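Local structure of putative ubiquinone biosynthesis protein (Nostoc punctiforme, 3MSQ) at residues R69-P74 against W122-D127. The protein belongs to the Coq4 family and probably takes part in the biosynthesis of ubiquinone or a related quinone. Numbering follows the deposited sequence.
Sequences RWLPAP and WRSTHD
The ring of P72 sits over the side chains of S124 and T125, two neighbouring residues on one face of helix 114-133. Its CG and CD straddle S124 CB, P72 CD lying 3.6 Å from that carbon, while P72 CG also meets the methyl of T125, 3.8 Å from CG2. That methyl is shared: W70 approaches it with the six-membered part of its indole, and T125 CG2 lies near the ring plane, 4.1 Å from W70 CZ3, an edge contact and not a stack. With CG of W70 anti to the backbone N (chi1 -178°), the indole lies beside its own carbonyl carbon, alongside the chain that follows, and P72 N lies 3.7 Å above one face of the W70 ring, offset toward its rim. L71 adds one branch, its CD2 3.5 Å from S124 OG, an apolar carbon against the hydroxyl oxygen. The two hydroxyls bond within their own helix: S124 OG to M120 O and T125 OG1 to L121 O, each one turn back. T125 OG1 lies between backbone N and carbonyl carbon (chi1 69°), which leaves CG2 to face the proline and the indole. Further out, W70 O is hydrogen-bonded to Y117 OH and A73 N to D204 OD2, tying the loop to the same helix and to a later loop; W70 also packs on L121 and K202. Apolar side-chain contact, helped by the bond from W70 O to Y117 OH, joins the extended linker between helices 60-68 and 77-81 to helix 114-133, a loop-on-helix packing within the all-helical fold of this Coq4 family member.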
loop_
_atom_site.group_PDB
_atom_site.type_symbol
_atom_site.label_atom_id
_atom_site.label_comp_id
_atom_site.label_asym_id
_atom_site.label_seq_id
_atom_site.Cartn_x
_atom_site.Cartn_y
_atom_site.Cartn_z
ATOM N N ARG A 69 11.160 20.669 29.531
ATOM C CA ARG A 69 10.200 19.618 29.157
ATOM C C ARG A 69 8.828 20.118 29.575
ATOM O O ARG A 69 8.054 19.422 30.237
ATOM C CB ARG A 69 10.544 18.237 29.723
ATOM C CG ARG A 69 11.865 17.682 29.211
ATOM C CD ARG A 69 11.694 16.974 27.895
ATOM N NE ARG A 69 12.869 16.210 27.469
ATOM C CZ ARG A 69 13.114 14.952 27.824
ATOM N NH1 ARG A 69 12.309 14.324 28.673
ATOM N NH2 ARG A 69 14.183 14.321 27.357
ATOM N N TRP A 70 8.585 21.396 29.231
ATOM C CA TRP A 70 7.399 22.181 29.522
ATOM C C TRP A 70 6.170 21.582 28.892
ATOM O O TRP A 70 6.163 21.298 27.687
ATOM C CB TRP A 70 7.579 23.641 29.034
ATOM C CG TRP A 70 6.400 24.519 29.347
ATOM C CD1 TRP A 70 6.205 25.245 30.482
ATOM C CD2 TRP A 70 5.204 24.673 28.562
ATOM N NE1 TRP A 70 4.966 25.856 30.450
ATOM C CE2 TRP A 70 4.330 25.512 29.288
ATOM C CE3 TRP A 70 4.782 24.181 27.311
ATOM C CZ2 TRP A 70 3.072 25.870 28.809
ATOM C CZ3 TRP A 70 3.532 24.534 26.842
ATOM C CH2 TRP A 70 2.692 25.369 27.587
ATOM N N LEU A 71 5.100 21.464 29.684
ATOM C CA LEU A 71 3.792 21.006 29.206
ATOM C C LEU A 71 2.749 21.881 29.888
ATOM O O LEU A 71 3.008 22.338 30.992
ATOM C CB LEU A 71 3.571 19.515 29.487
ATOM C CG LEU A 71 4.383 18.533 28.635
ATOM C CD1 LEU A 71 4.292 17.147 29.193
ATOM C CD2 LEU A 71 3.963 18.572 27.170
ATOM N N PRO A 72 1.614 22.209 29.246
ATOM C CA PRO A 72 0.660 23.133 29.871
ATOM C C PRO A 72 -0.031 22.600 31.128
ATOM O O PRO A 72 -0.335 21.411 31.229
ATOM C CB PRO A 72 -0.321 23.444 28.742
ATOM C CG PRO A 72 -0.254 22.272 27.864
ATOM C CD PRO A 72 1.149 21.791 27.909
ATOM N N ALA A 73 -0.252 23.508 32.102
ATOM C CA ALA A 73 -0.912 23.235 33.373
ATOM C C ALA A 73 -2.361 22.806 33.132
ATOM O O ALA A 73 -2.943 23.173 32.115
ATOM C CB ALA A 73 -0.857 24.462 34.260
ATOM N N PRO A 74 -2.963 21.982 34.007
ATOM C CA PRO A 74 -4.352 21.575 33.756
ATOM C C PRO A 74 -5.309 22.760 33.933
ATOM O O PRO A 74 -5.040 23.690 34.716
ATOM C CB PRO A 74 -4.591 20.459 34.779
ATOM C CG PRO A 74 -3.656 20.766 35.895
ATOM C CD PRO A 74 -2.445 21.400 35.269
ATOM N N TRP A 122 3.077 18.865 21.280
ATOM C CA TRP A 122 2.238 18.978 20.102
ATOM C C TRP A 122 0.767 18.647 20.432
ATOM O O TRP A 122 -0.113 19.465 20.167
ATOM C CB TRP A 122 2.814 18.041 19.011
ATOM C CG TRP A 122 1.927 17.784 17.838
ATOM C CD1 TRP A 122 1.294 16.611 17.516
ATOM C CD2 TRP A 122 1.589 18.726 16.816
ATOM N NE1 TRP A 122 0.554 16.778 16.367
ATOM C CE2 TRP A 122 0.730 18.065 15.906
ATOM C CE3 TRP A 122 1.942 20.067 16.573
ATOM C CZ2 TRP A 122 0.221 18.705 14.768
ATOM C CZ3 TRP A 122 1.419 20.706 15.459
ATOM C CH2 TRP A 122 0.577 20.028 14.568
ATOM N N ARG A 123 0.522 17.461 21.034
ATOM C CA ARG A 123 -0.806 16.986 21.392
ATOM C C ARG A 123 -1.490 17.857 22.444
ATOM O O ARG A 123 -2.668 18.157 22.300
ATOM C CB ARG A 123 -0.754 15.522 21.814
ATOM C CG ARG A 123 -0.421 14.563 20.678
ATOM C CD ARG A 123 -0.393 13.103 21.129
ATOM N NE ARG A 123 0.028 12.248 20.019
ATOM C CZ ARG A 123 0.237 10.939 20.090
ATOM N NH1 ARG A 123 0.064 10.291 21.235
ATOM N NH2 ARG A 123 0.621 10.266 19.015
ATOM N N SER A 124 -0.748 18.305 23.472
ATOM C CA SER A 124 -1.272 19.158 24.558
ATOM C C SER A 124 -1.680 20.532 24.096
ATOM O O SER A 124 -2.566 21.141 24.707
ATOM C CB SER A 124 -0.219 19.382 25.635
ATOM O OG SER A 124 0.758 18.367 25.662
ATOM N N THR A 125 -0.961 21.068 23.088
ATOM C CA THR A 125 -1.137 22.445 22.661
ATOM C C THR A 125 -1.740 22.683 21.298
ATOM O O THR A 125 -2.359 23.729 21.135
ATOM C CB THR A 125 0.158 23.254 22.868
ATOM O OG1 THR A 125 1.166 22.808 21.966
ATOM C CG2 THR A 125 0.678 23.185 24.298
ATOM N N HIS A 126 -1.562 21.768 20.313
ATOM C CA HIS A 126 -2.014 22.008 18.935
ATOM C C HIS A 126 -3.474 22.409 18.701
ATOM O O HIS A 126 -3.747 23.120 17.735
ATOM C CB HIS A 126 -1.452 21.006 17.911
ATOM C CG HIS A 126 -2.460 20.079 17.308
ATOM N ND1 HIS A 126 -2.571 18.758 17.727
ATOM C CD2 HIS A 126 -3.332 20.296 16.292
ATOM C CE1 HIS A 126 -3.523 18.232 16.977
ATOM N NE2 HIS A 126 -4.014 19.125 16.100
ATOM N N ASP A 127 -4.386 22.038 19.593
ATOM C CA ASP A 127 -5.791 22.434 19.460
ATOM C C ASP A 127 -6.022 23.939 19.746
ATOM O O ASP A 127 -7.059 24.475 19.378
ATOM C CB ASP A 127 -6.691 21.550 20.332
ATOM C CG ASP A 127 -8.077 21.420 19.801
ATOM O OD1 ASP A 127 -8.241 20.809 18.719
ATOM O OD2 ASP A 127 -9.010 21.907 20.470
#